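Local coordinates for protein Cfl (PDB 7A9J) that probably activates carboxylic acids such as coronafacic acid at the expense of ATP and joins them to amines as amides, at residues N23-F28 with N52-I57; G376-R381 with L404-L409; L444-D449 with A485-D490. The protein carries 1 engineered substitution. One frame throughout, in Å; residues are numbered along the deposited sequence. Where two conformers were deposited one is given.

Contact 1: residues N23-F28 with N52-I57; sequences NTFSSF and NLLLLI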
ATOM      1  N   ASN A  23      10.398  -4.141  21.760  1.00 37.80           N
ATOM      2  CA  ASN A  23       9.218  -4.340  20.928  1.00 31.81           C
ATOM      3  C   ASN A  23       8.648  -2.989  20.467  1.00 30.04           C
ATOM      4  O   ASN A  23       9.160  -1.907  20.820  1.00 31.58           O
ATOM      5  CB  ASN A  23       8.205  -5.183  21.665  1.00 34.87           C
ATOM      6  CG  ASN A  23       7.749  -4.548  22.959  1.00 37.42           C
ATOM      7  OD1 ASN A  23       7.586  -3.313  23.079  1.00 36.80           O
ATOM      8  ND2 ASN A  23       7.494  -5.398  23.945  1.00 44.54           N
ATOM      9  N   THR A  24       7.581  -3.034  19.652  1.00 29.14           N
ATOM     10  CA  THR A  24       7.103  -1.810  18.993  1.00 24.26           C
ATOM     11  C   THR A  24       6.636  -0.772  20.034  1.00 29.70           C
ATOM     12  O   THR A  24       6.950   0.417  19.937  1.00 28.80           O
ATOM     13  CB  THR A  24       5.976  -2.156  17.995  1.00 25.20           C
ATOM     14  OG1 THR A  24       6.487  -3.131  17.050  1.00 27.69           O
ATOM     15  CG2 THR A  24       5.451  -0.883  17.285  1.00 27.64           C
ATOM     16  N   PHE A  25       5.832  -1.188  21.015  1.00 29.27           N
ATOM     17  CA  PHE A  25       5.431  -0.195  22.008  1.00 31.26           C
ATOM     18  C   PHE A  25       6.638   0.363  22.757  1.00 31.28           C
ATOM     19  O   PHE A  25       6.740   1.584  22.971  1.00 30.91           O
ATOM     20  CB  PHE A  25       4.420  -0.757  23.030  1.00 28.40           C
ATOM     21  CG  PHE A  25       4.181   0.219  24.151  1.00 26.56           C
ATOM     22  CD1 PHE A  25       3.473   1.400  23.929  1.00 29.33           C
ATOM     23  CD2 PHE A  25       4.698  -0.025  25.413  1.00 33.05           C
ATOM     24  CE1 PHE A  25       3.335   2.362  24.958  1.00 37.07           C
ATOM     25  CE2 PHE A  25       4.504   0.952  26.452  1.00 30.18           C
ATOM     26  CZ  PHE A  25       3.801   2.093  26.193  1.00 35.34           C
ATOM     27  N   SER A  26       7.540  -0.516  23.208  1.00 30.40           N
ATOM     28  CA  SER A  26       8.597   0.012  24.062  1.00 34.76           C
ATOM     29  C   SER A  26       9.537   0.906  23.260  1.00 32.67           C
ATOM     30  O   SER A  26      10.122   1.841  23.808  1.00 34.12           O
ATOM     31  CB  SER A  26       9.331  -1.129  24.761  1.00 35.36           C
ATOM     32  OG  SER A  26      10.103  -1.835  23.813  1.00 53.34           O
ATOM     33  N   SER A  27       9.666   0.668  21.946  0.59 31.08           N
ATOM     34  CA  SER A  27      10.436   1.585  21.111  0.59 28.93           C
ATOM     35  C   SER A  27       9.762   2.937  21.011  0.59 33.17           C
ATOM     36  O   SER A  27      10.435   3.974  21.007  0.59 32.39           O
ATOM     37  CB  SER A  27      10.620   0.991  19.696  0.59 28.81           C
ATOM     38  OG  SER A  27      11.519  -0.083  19.758  0.59 28.80           O
ATOM     39  N   PHE A  28       8.437   2.949  20.855  1.00 30.79           N
ATOM     40  CA  PHE A  28       7.725   4.204  20.850  1.00 31.97           C
ATOM     41  C   PHE A  28       7.927   4.935  22.188  1.00 34.06           C
ATOM     42  O   PHE A  28       8.185   6.146  22.228  1.00 35.21           O
ATOM     43  CB  PHE A  28       6.213   3.972  20.618  1.00 30.87           C
ATOM     44  CG  PHE A  28       5.447   5.213  20.831  1.00 31.69           C
ATOM     45  CD1 PHE A  28       5.454   6.159  19.855  1.00 30.38           C
ATOM     46  CD2 PHE A  28       4.830   5.501  22.096  1.00 31.00           C
ATOM     47  CE1 PHE A  28       4.798   7.369  20.017  1.00 30.80           C
ATOM     48  CE2 PHE A  28       4.205   6.705  22.295  1.00 31.24           C
ATOM     49  CZ  PHE A  28       4.174   7.662  21.264  1.00 30.43           C
ATOM     50  N   ASN A  52       2.196  13.513  25.190  1.00 31.40           N
ATOM     51  CA  ASN A  52       0.735  13.384  25.382  1.00 35.40           C
ATOM     52  C   ASN A  52       0.139  12.171  24.672  1.00 32.05           C
ATOM     53  O   ASN A  52      -0.885  11.626  25.132  1.00 32.78           O
ATOM     54  CB  ASN A  52       0.061  14.691  24.991  1.00 36.43           C
ATOM     55  CG  ASN A  52       0.271  15.806  26.120  1.00 35.57           C
ATOM     56  OD1 ASN A  52       0.256  15.481  27.343  1.00 42.98           O
ATOM     57  ND2 ASN A  52       0.526  17.070  25.743  1.00 35.41           N
ATOM     58  N   LEU A  53       0.709  11.761  23.524  1.00 31.02           N
ATOM     59  CA  LEU A  53       0.271  10.526  22.910  1.00 29.79           C
ATOM     60  C   LEU A  53       0.591   9.333  23.801  1.00 29.58           C
ATOM     61  O   LEU A  53      -0.258   8.457  23.972  1.00 28.68           O
ATOM     62  CB  LEU A  53       0.898  10.384  21.508  1.00 29.21           C
ATOM     63  CG  LEU A  53       0.663   9.088  20.773  1.00 27.40           C
ATOM     64  CD1 LEU A  53      -0.828   8.886  20.635  1.00 30.68           C
ATOM     65  CD2 LEU A  53       1.355   9.186  19.353  1.00 27.62           C
ATOM     66  N   LEU A  54       1.786   9.291  24.410  1.00 28.80           N
ATOM     67  CA  LEU A  54       2.068   8.246  25.395  1.00 31.98           C
ATOM     68  C   LEU A  54       1.062   8.267  26.550  1.00 34.82           C
ATOM     69  O   LEU A  54       0.594   7.210  26.991  1.00 32.14           O
ATOM     70  CB  LEU A  54       3.509   8.358  25.916  1.00 32.11           C
ATOM     71  CG  LEU A  54       3.911   7.414  27.059  1.00 33.76           C
ATOM     72  CD1 LEU A  54       3.885   5.917  26.578  1.00 38.12           C
ATOM     73  CD2 LEU A  54       5.272   7.786  27.595  1.00 38.13           C
ATOM     74  N   LEU A  55       0.713   9.446  27.061  1.00 31.25           N
ATOM     75  CA  LEU A  55      -0.260   9.490  28.153  1.00 32.56           C
ATOM     76  C   LEU A  55      -1.596   8.916  27.714  1.00 33.68           C
ATOM     77  O   LEU A  55      -2.194   8.140  28.461  1.00 34.80           O
ATOM     78  CB  LEU A  55      -0.458  10.909  28.670  1.00 36.25           C
ATOM     79  CG  LEU A  55       0.782  11.486  29.350  1.00 44.05           C
ATOM     80  CD1 LEU A  55       0.329  12.754  30.013  1.00 43.87           C
ATOM     81  CD2 LEU A  55       1.328  10.539  30.395  1.00 42.04           C
ATOM     82  N   LEU A  56      -2.045   9.248  26.492  1.00 32.16           N
ATOM     83  CA  LEU A  56      -3.308   8.705  25.964  1.00 35.47           C
ATOM     84  C   LEU A  56      -3.244   7.176  25.811  1.00 32.22           C
ATOM     85  O   LEU A  56      -4.173   6.451  26.210  1.00 34.61           O
ATOM     86  CB  LEU A  56      -3.620   9.344  24.600  1.00 30.92           C
ATOM     87  CG  LEU A  56      -4.825   8.817  23.808  1.00 33.30           C
ATOM     88  CD1 LEU A  56      -6.065   9.001  24.710  1.00 36.47           C
ATOM     89  CD2 LEU A  56      -4.966   9.632  22.536  1.00 35.11           C
ATOM     90  N   ILE A  57      -2.121   6.680  25.286  1.00 30.32           N
ATOM     91  CA  ILE A  57      -1.914   5.239  25.144  1.00 34.97           C
ATOM     92  C   ILE A  57      -2.021   4.559  26.491  1.00 30.59           C
ATOM     93  O   ILE A  57      -2.650   3.491  26.631  1.00 32.96           O
ATOM     94  CB  ILE A  57      -0.531   4.964  24.524  1.00 30.04           C
ATOM     95  CG1 ILE A  57      -0.585   5.295  23.053  1.00 28.36           C
ATOM     96  CG2 ILE A  57      -0.191   3.464  24.673  1.00 31.66           C
ATOM     97  CD1 ILE A  57       0.812   5.583  22.464  1.00 30.65           C
TER
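The ring of Phe28 reaches from helix 24-34 toward helix 50-66 and overlaps three aliphatic side chains there. Its CE2 comes closest, 3.6 Å from CD1 of Ile57, whose side chain approaches from the opposite direction. CZ of the same ring lies 3.7 Å from CD2 of Leu53, and CB of Leu54 sits near the ring plane, at the edge, 4.0 Å from CE2 of Phe28. One turn earlier, Phe25 makes a second, smaller overlap. CE1 of Phe25 passes CG2 of Ile57 at 3.7 Å, and CZ of Phe25 meets CD1 of Leu54 at 3.8 Å, the two side chains crossing at about a right angle. Ile57 thus serves both rings with different branches, CG2 for Phe25 and CD1 for Phe28. In each phenylalanine CG stands anti to the backbone N (chi1 near 172°), which carries both rings toward helix 50-66. The two short helical segments run at 142° to each other, roughly antiparallel, and their axes stay 12.1 Å apart, the distance being filled by these side chains. This is a buried, wholly apolar helix-helix contact in the N-terminal part of the AMP-binding enzyme fold, and no hydrogen bond crosses it. Helix 83-95 packs against the same side chains, where Tyr90 touches Ile57 and its ring meets that of Phe28. At the start of the first helix, Asn23 is the N-cap: its OD1 accepts from Ser26 N at 2.8 Å, with an N-H...O angle of 162°.

Contact 2: residues G376-R381 with L404-L409; sequences GELLIR and LATGDL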
ATOM      1  N   GLY A 376      12.882 -14.614 -14.922  1.00 43.95           N
ATOM      2  CA  GLY A 376      12.043 -15.654 -14.354  1.00 45.09           C
ATOM      3  C   GLY A 376      11.162 -15.106 -13.258  1.00 39.53           C
ATOM      4  O   GLY A 376      11.223 -13.926 -12.916  1.00 38.86           O
ATOM      5  N   GLU A 377      10.327 -15.986 -12.711  1.00 41.51           N
ATOM      6  CA  GLU A 377       9.461 -15.567 -11.606  1.00 40.58           C
ATOM      7  C   GLU A 377      10.242 -15.175 -10.351  1.00 38.51           C
ATOM      8  O   GLU A 377      11.134 -15.899  -9.904  1.00 39.54           O
ATOM      9  CB  GLU A 377       8.460 -16.682 -11.264  1.00 45.33           C
ATOM     10  CG  GLU A 377       7.487 -16.185 -10.192  1.00 46.76           C
ATOM     11  CD  GLU A 377       6.355 -17.158  -9.868  1.00 60.27           C
ATOM     12  OE1 GLU A 377       6.432 -18.346 -10.279  1.00 54.66           O
ATOM     13  OE2 GLU A 377       5.402 -16.712  -9.182  1.00 52.37           O
ATOM     14  N   LEU A 378       9.877 -14.031  -9.779  1.00 32.97           N
ATOM     15  CA  LEU A 378      10.452 -13.537  -8.532  1.00 32.86           C
ATOM     16  C   LEU A 378       9.836 -14.288  -7.357  1.00 38.08           C
ATOM     17  O   LEU A 378       8.607 -14.278  -7.185  1.00 36.15           O
ATOM     18  CB  LEU A 378      10.196 -12.046  -8.380  1.00 32.32           C
ATOM     19  CG  LEU A 378      10.569 -11.428  -7.068  1.00 34.10           C
ATOM     20  CD1 LEU A 378      12.053 -11.626  -6.862  1.00 37.38           C
ATOM     21  CD2 LEU A 378      10.161  -9.941  -7.150  1.00 37.18           C
ATOM     22  N   LEU A 379      10.698 -14.939  -6.577  1.00 36.42           N
ATOM     23  CA  LEU A 379      10.364 -15.575  -5.310  1.00 37.45           C
ATOM     24  C   LEU A 379      11.042 -14.821  -4.172  1.00 36.34           C
ATOM     25  O   LEU A 379      12.181 -14.375  -4.306  1.00 37.67           O
ATOM     26  CB  LEU A 379      10.836 -17.034  -5.304  1.00 34.86           C
ATOM     27  CG  LEU A 379      10.541 -17.907  -6.528  1.00 54.17           C
ATOM     28  CD1 LEU A 379      10.948 -19.354  -6.297  1.00 55.30           C
ATOM     29  CD2 LEU A 379       9.089 -17.798  -6.812  1.00 45.72           C
ATOM     30  N   ILE A 380      10.360 -14.680  -3.036  1.00 33.72           N
ATOM     31  CA  ILE A 380      10.865 -13.801  -1.982  1.00 34.46           C
ATOM     32  C   ILE A 380      10.745 -14.499  -0.635  1.00 33.84           C
ATOM     33  O   ILE A 380       9.719 -15.116  -0.335  1.00 39.93           O
ATOM     34  CB  ILE A 380      10.138 -12.436  -1.926  1.00 34.48           C
ATOM     35  CG1 ILE A 380      10.276 -11.706  -3.271  1.00 35.62           C
ATOM     36  CG2 ILE A 380      10.722 -11.546  -0.756  1.00 32.87           C
ATOM     37  CD1 ILE A 380       9.284 -10.580  -3.390  1.00 31.84           C
ATOM     38  N   ARG A 381      11.793 -14.389   0.178  1.00 34.76           N
ATOM     39  CA  ARG A 381      11.702 -14.695   1.592  1.00 36.21           C
ATOM     40  C   ARG A 381      12.032 -13.434   2.403  1.00 33.77           C
ATOM     41  O   ARG A 381      13.031 -12.756   2.133  1.00 34.34           O
ATOM     42  CB  ARG A 381      12.641 -15.857   1.939  1.00 41.40           C
ATOM     43  CG  ARG A 381      12.399 -16.456   3.307  1.00 49.02           C
ATOM     44  CD  ARG A 381      12.871 -17.942   3.258  1.00 57.90           C
ATOM     45  NE  ARG A 381      14.294 -18.024   2.938  1.00 53.28           N
ATOM     46  CZ  ARG A 381      14.938 -19.150   2.641  1.00 63.64           C
ATOM     47  NH1 ARG A 381      14.281 -20.301   2.626  1.00 56.36           N
ATOM     48  NH2 ARG A 381      16.243 -19.119   2.366  1.00 60.23           N
ATOM     49  N   LEU A 404       7.789 -17.175  -1.120  1.00 38.94           N
ATOM     50  CA  LEU A 404       6.524 -16.729  -1.691  1.00 39.86           C
ATOM     51  C   LEU A 404       6.698 -16.491  -3.192  1.00 43.31           C
ATOM     52  O   LEU A 404       7.546 -15.687  -3.586  1.00 38.83           O
ATOM     53  CB  LEU A 404       6.048 -15.441  -1.024  1.00 42.18           C
ATOM     54  CG  LEU A 404       4.678 -14.931  -1.493  1.00 48.29           C
ATOM     55  CD1 LEU A 404       3.942 -14.252  -0.351  1.00 50.27           C
ATOM     56  CD2 LEU A 404       4.812 -13.963  -2.663  1.00 47.25           C
ATOM     57  N   ALA A 405       5.866 -17.138  -4.007  1.00 44.34           N
ATOM     58  CA  ALA A 405       5.854 -16.907  -5.449  1.00 44.65           C
ATOM     59  C   ALA A 405       4.992 -15.695  -5.765  1.00 48.15           C
ATOM     60  O   ALA A 405       3.778 -15.717  -5.546  1.00 55.16           O
ATOM     61  CB  ALA A 405       5.331 -18.141  -6.196  1.00 46.38           C
ATOM     62  N   THR A 406       5.610 -14.646  -6.293  1.00 38.07           N
ATOM     63  CA  THR A 406       4.906 -13.381  -6.495  1.00 38.47           C
ATOM     64  C   THR A 406       4.016 -13.363  -7.739  1.00 39.98           C
ATOM     65  O   THR A 406       3.139 -12.489  -7.831  1.00 45.46           O
ATOM     66  CB  THR A 406       5.897 -12.247  -6.659  1.00 33.78           C
ATOM     67  OG1 THR A 406       6.684 -12.529  -7.829  1.00 38.08           O
ATOM     68  CG2 THR A 406       6.824 -12.114  -5.421  1.00 38.60           C
ATOM     69  N   GLY A 407       4.273 -14.215  -8.721  1.00 40.56           N
ATOM     70  CA  GLY A 407       3.620 -14.153 -10.005  1.00 47.93           C
ATOM     71  C   GLY A 407       4.183 -13.098 -10.935  1.00 43.28           C
ATOM     72  O   GLY A 407       3.639 -12.925 -12.027  1.00 46.70           O
ATOM     73  N   ASP A 408       5.250 -12.406 -10.527  1.00 41.16           N
ATOM     74  CA  ASP A 408       5.911 -11.349 -11.299  1.00 37.29           C
ATOM     75  C   ASP A 408       7.223 -11.868 -11.874  1.00 37.99           C
ATOM     76  O   ASP A 408       7.954 -12.601 -11.212  1.00 39.72           O
ATOM     77  CB  ASP A 408       6.188 -10.127 -10.438  1.00 35.12           C
ATOM     78  CG  ASP A 408       4.896  -9.410  -9.999  1.00 35.59           C
ATOM     79  OD1 ASP A 408       4.898  -8.841  -8.894  1.00 39.17           O
ATOM     80  OD2 ASP A 408       3.881  -9.525 -10.761  1.00 40.11           O
ATOM     81  N   LEU A 409       7.489 -11.505 -13.116  1.00 38.32           N
ATOM     82  CA  LEU A 409       8.725 -11.842 -13.820  1.00 34.47           C
ATOM     83  C   LEU A 409       9.747 -10.726 -13.640  1.00 33.10           C
ATOM     84  O   LEU A 409       9.404  -9.549 -13.723  1.00 34.56           O
ATOM     85  CB  LEU A 409       8.438 -11.987 -15.282  1.00 39.31           C
ATOM     86  CG  LEU A 409       7.468 -13.118 -15.613  1.00 41.04           C
ATOM     87  CD1 LEU A 409       7.304 -13.237 -17.126  1.00 42.54           C
ATOM     88  CD2 LEU A 409       8.072 -14.410 -15.084  1.00 49.71           C
TER
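The carbonyl oxygen of Leu378 is gripped twice by Thr406: OG1 of Thr406 donates to Leu378 O at 2.7 Å, tilted 20° from the carbonyl plane, while Thr406 N approaches Leu378 O at 3.1 Å, nearly in line with the carbonyl bond. OG1 is placed for this by its position between the backbone N and the carbonyl carbon (chi1 62°), and it also accepts from Asp408 N at 3.1 Å, closing an ST turn. On the other branch, Thr406 CG2 packs 3.5 Å from CD1 of Ile380, the two side chains crossing at about a right angle. The backbones around this point are antiparallel. Ile380 and Leu404 form a hydrogen-bonded pair, and Leu379 with Ala405 and Glu377 with Leu409 are non-hydrogen-bonded pairs. Between the last two the register slips by two residues, a beta bulge, as segment 404-409 turns a corner at Gly407, which has positive phi. Beyond the corner pairing resumes with Leu378 N donating to Asp408 O at 2.8 Å. The extended side chain of Glu377 spans the corner, and its OE2 takes Gly407 N at 2.8 Å on the anti side of the carboxylate, with a bent N-H...O angle of 140°. Thr406, Gly407 and Asp408 form the Thr-Gly-Asp signature of adenylate-forming enzymes, whose aspartate in relatives typically meets the ribose of the nucleotide. Here Asp408 OD1 bonds Tyr334 OH and OD2 forms a salt bridge with Arg423. With the threonine hydroxyl used as both donor and acceptor and the glycine N-H held by a carboxylate, the turn that carries Asp408 is probably held in shape by bonds from its own residues and from strand 376-381.

Contact 3: residues L444-D449 with A485-D490; sequences LIQHAD and ASYLSD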
ATOM      1  N   LEU A 444       7.197   2.278 -26.345  1.00 44.59           N
ATOM      2  CA  LEU A 444       6.250   3.027 -27.169  1.00 48.19           C
ATOM      3  C   LEU A 444       5.992   4.407 -26.601  1.00 55.02           C
ATOM      4  O   LEU A 444       6.052   5.414 -27.319  1.00 52.76           O
ATOM      5  CB  LEU A 444       4.935   2.248 -27.278  1.00 45.40           C
ATOM      6  CG  LEU A 444       4.974   1.037 -28.202  1.00 42.14           C
ATOM      7  CD1 LEU A 444       3.740   0.194 -27.987  1.00 39.74           C
ATOM      8  CD2 LEU A 444       5.108   1.460 -29.670  1.00 48.63           C
ATOM      9  N   ILE A 445       5.714   4.480 -25.302  1.00 46.56           N
ATOM     10  CA  ILE A 445       5.339   5.756 -24.712  1.00 51.16           C
ATOM     11  C   ILE A 445       6.481   6.799 -24.734  1.00 66.85           C
ATOM     12  O   ILE A 445       6.217   8.003 -24.610  1.00 61.45           O
ATOM     13  CB  ILE A 445       4.798   5.499 -23.289  1.00 58.72           C
ATOM     14  CG1 ILE A 445       3.982   6.698 -22.798  1.00 70.68           C
ATOM     15  CG2 ILE A 445       5.946   5.251 -22.324  1.00 65.61           C
ATOM     16  CD1 ILE A 445       3.520   6.566 -21.363  1.00 68.74           C
ATOM     17  N   GLN A 446       7.743   6.388 -24.923  1.00 53.14           N
ATOM     18  CA  GLN A 446       8.815   7.373 -25.043  1.00 59.81           C
ATOM     19  C   GLN A 446       8.653   8.240 -26.281  1.00 75.36           C
ATOM     20  O   GLN A 446       9.171   9.368 -26.314  1.00 69.47           O
ATOM     21  CB  GLN A 446      10.190   6.692 -25.081  1.00 64.15           C
ATOM     22  CG  GLN A 446      10.487   5.811 -23.890  1.00 58.94           C
ATOM     23  CD  GLN A 446      10.078   6.471 -22.592  1.00 58.50           C
ATOM     24  OE1 GLN A 446      10.407   7.638 -22.347  1.00 62.60           O
ATOM     25  NE2 GLN A 446       9.304   5.751 -21.782  1.00 58.70           N
ATOM     26  N   HIS A 447       7.957   7.738 -27.302  1.00 64.73           N
ATOM     27  CA  HIS A 447       7.737   8.542 -28.491  1.00 65.67           C
ATOM     28  C   HIS A 447       6.927   9.783 -28.135  1.00 71.44           C
ATOM     29  O   HIS A 447       5.997   9.728 -27.322  1.00 71.56           O
ATOM     30  CB  HIS A 447       7.029   7.720 -29.564  1.00 59.71           C
ATOM     31  CG  HIS A 447       7.275   8.235 -30.939  1.00 70.60           C
ATOM     32  ND1 HIS A 447       6.481   9.199 -31.524  1.00 79.45           N
ATOM     33  CD2 HIS A 447       8.263   7.968 -31.824  1.00 68.29           C
ATOM     34  CE1 HIS A 447       6.949   9.475 -32.728  1.00 83.25           C
ATOM     35  NE2 HIS A 447       8.029   8.744 -32.936  1.00 82.46           N
ATOM     36  N   ALA A 448       7.321  10.920 -28.718  1.00 79.72           N
ATOM     37  CA  ALA A 448       6.652  12.182 -28.421  1.00 85.34           C
ATOM     38  C   ALA A 448       5.190  12.177 -28.863  1.00 90.81           C
ATOM     39  O   ALA A 448       4.344  12.812 -28.220  1.00 89.02           O
ATOM     40  CB  ALA A 448       7.402  13.333 -29.087  1.00 84.34           C
ATOM     41  N   ASP A 449       4.872  11.466 -29.941  1.00 79.02           N
ATOM     42  CA  ASP A 449       3.513  11.433 -30.460  1.00 85.05           C
ATOM     43  C   ASP A 449       2.621  10.395 -29.781  1.00 82.42           C
ATOM     44  O   ASP A 449       1.426  10.340 -30.093  1.00 78.63           O
ATOM     45  CB  ASP A 449       3.544  11.184 -31.971  1.00 92.49           C
ATOM     46  CG  ASP A 449       4.323  12.253 -32.722  1.00101.16           C
ATOM     47  OD1 ASP A 449       4.198  13.443 -32.358  1.00 98.44           O
ATOM     48  OD2 ASP A 449       5.067  11.902 -33.666  1.00101.02           O
ATOM     49  N   ALA A 485       6.670   1.709 -36.428  1.00 62.97           N
ATOM     50  CA  ALA A 485       7.436   0.533 -36.810  1.00 65.39           C
ATOM     51  C   ALA A 485       8.915   0.884 -36.989  1.00 69.84           C
ATOM     52  O   ALA A 485       9.794   0.177 -36.481  1.00 66.68           O
ATOM     53  CB  ALA A 485       6.840  -0.096 -38.077  1.00 70.01           C
ATOM     54  N   SER A 486       9.214   1.999 -37.659  1.00 78.13           N
ATOM     55  CA  SER A 486      10.617   2.368 -37.809  1.00 82.14           C
ATOM     56  C   SER A 486      11.247   2.694 -36.458  1.00 74.72           C
ATOM     57  O   SER A 486      12.376   2.278 -36.179  1.00 78.84           O
ATOM     58  CB  SER A 486      10.762   3.540 -38.787  1.00 88.95           C
ATOM     59  OG  SER A 486      10.192   4.722 -38.263  1.00 94.99           O
ATOM     60  N   TYR A 487      10.518   3.402 -35.594  1.00 74.14           N
ATOM     61  CA  TYR A 487      11.019   3.703 -34.251  1.00 70.48           C
ATOM     62  C   TYR A 487      11.334   2.428 -33.468  1.00 75.60           C
ATOM     63  O   TYR A 487      12.350   2.362 -32.759  1.00 75.44           O
ATOM     64  CB  TYR A 487       9.991   4.570 -33.510  1.00 67.94           C
ATOM     65  CG  TYR A 487      10.235   4.753 -32.029  1.00 67.67           C
ATOM     66  CD1 TYR A 487      11.152   5.682 -31.554  1.00 67.59           C
ATOM     67  CD2 TYR A 487       9.529   4.002 -31.103  1.00 76.60           C
ATOM     68  CE1 TYR A 487      11.360   5.846 -30.176  1.00 71.63           C
ATOM     69  CE2 TYR A 487       9.725   4.154 -29.748  1.00 63.70           C
ATOM     70  CZ  TYR A 487      10.634   5.069 -29.284  1.00 75.83           C
ATOM     71  OH  TYR A 487      10.803   5.189 -27.920  1.00 68.48           O
ATOM     72  N   LEU A 488      10.481   1.401 -33.584  1.00 68.81           N
ATOM     73  CA  LEU A 488      10.741   0.153 -32.872  1.00 68.74           C
ATOM     74  C   LEU A 488      11.926  -0.614 -33.467  1.00 70.36           C
ATOM     75  O   LEU A 488      12.652  -1.288 -32.730  1.00 71.19           O
ATOM     76  CB  LEU A 488       9.483  -0.716 -32.859  1.00 62.25           C
ATOM     77  CG  LEU A 488       8.318  -0.189 -32.019  1.00 47.71           C
ATOM     78  CD1 LEU A 488       7.163  -1.156 -32.082  1.00 47.94           C
ATOM     79  CD2 LEU A 488       8.716  -0.027 -30.585  1.00 50.24           C
ATOM     80  N   SER A 489      12.139  -0.532 -34.784  1.00 70.68           N
ATOM     81  CA  SER A 489      13.311  -1.163 -35.394  1.00 71.52           C
ATOM     82  C   SER A 489      14.609  -0.703 -34.739  1.00 81.98           C
ATOM     83  O   SER A 489      15.549  -1.490 -34.574  1.00 77.51           O
ATOM     84  CB  SER A 489      13.343  -0.843 -36.882  1.00 71.80           C
ATOM     85  OG  SER A 489      12.019  -0.856 -37.394  1.00 72.88           O
ATOM     86  N   ASP A 490      14.684   0.573 -34.366  1.00 82.66           N
ATOM     87  CA  ASP A 490      15.884   1.106 -33.743  1.00 87.24           C
ATOM     88  C   ASP A 490      15.977   0.792 -32.255  1.00 88.15           C
ATOM     89  O   ASP A 490      17.056   0.948 -31.677  1.00 89.20           O
ATOM     90  CB  ASP A 490      15.951   2.625 -33.944  1.00 84.76           C
ATOM     91  CG  ASP A 490      15.725   3.046 -35.404  1.00104.65           C
ATOM     92  OD1 ASP A 490      16.134   2.310 -36.337  1.00 96.37           O
ATOM     93  OD2 ASP A 490      15.134   4.129 -35.617  1.00110.18           O
TER
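His447 turns an edge of its imidazole to the face of Tyr487, a T-shaped pair with ring centroids 5.0 Å apart and planes at 84°. It belongs to the AMP-binding enzyme C-terminal domain, where the turn after helix 437-445 meets helix 481-491. The touching atom is His447 CD2, which stands over the tyrosine face displaced toward the rim, 3.7 Å from CD1 of Tyr487. On both residues CG is anti to the backbone N (chi1 -156° for His447, 169° for Tyr487), and the two side chains run past one another in opposing senses. The tyrosine's far end reaches the last turn of helix 437-445: its hydroxyl bonds the carbonyl oxygen of Thr443 and also rests 3.3 Å from CB of Gln446. From that CB the glutamine chain bends away at chi2, and its NE2 bonds Asn442 O and Gln320 OE1, the latter on helix 316-326. A second, apolar part of the contact pairs two leucines obliquely, with CD2 of Leu444 and CD2 of Leu488 4.0 Å apart. Leu444 starts out away from the other helix, but its far end comes nearer to helix 481-491; it also packs on Ile450, Ser453 and Val455 of strand 450-460, joining the helix pair to the sheet of the domain. The imidazole is steadied from its own loop, since ND1 of His447 accepts from Asp449 N at 3.2 Å, from a direction tilted out of the ring plane. This leaves the proton of a neutral ring most likely on NE2. Within helix 481-491, Ala485 O takes two donors, Ser489 N at 3.0 Å and Ser489 OG at 2.6 Å.

The three contacts lie along the molecule without touching. Contacts 1 and 3 are on opposite sides of the chain's centre, their own centres about 55 Å apart; contact 2 comes within about 19 Å of contact 1 and 17 Å of contact 3, nearest atoms. Contact 2 is directly tied to the pocket holding the bound indenone carboxylic acid: Tyr334, which lines that pocket, packs on Leu378, Ile380 and Thr406, and the Leu404 side chain is about 10 Å from the ligand. Contact 1 is linked less directly: Thr24 touches Phe247 and Gln251, farther along the helix whose Pro240, Trp241 and Leu244 line the pocket. Contact 3 lies in the C-terminal domain, its Ile445 packing on Glu317 of helix 316-326.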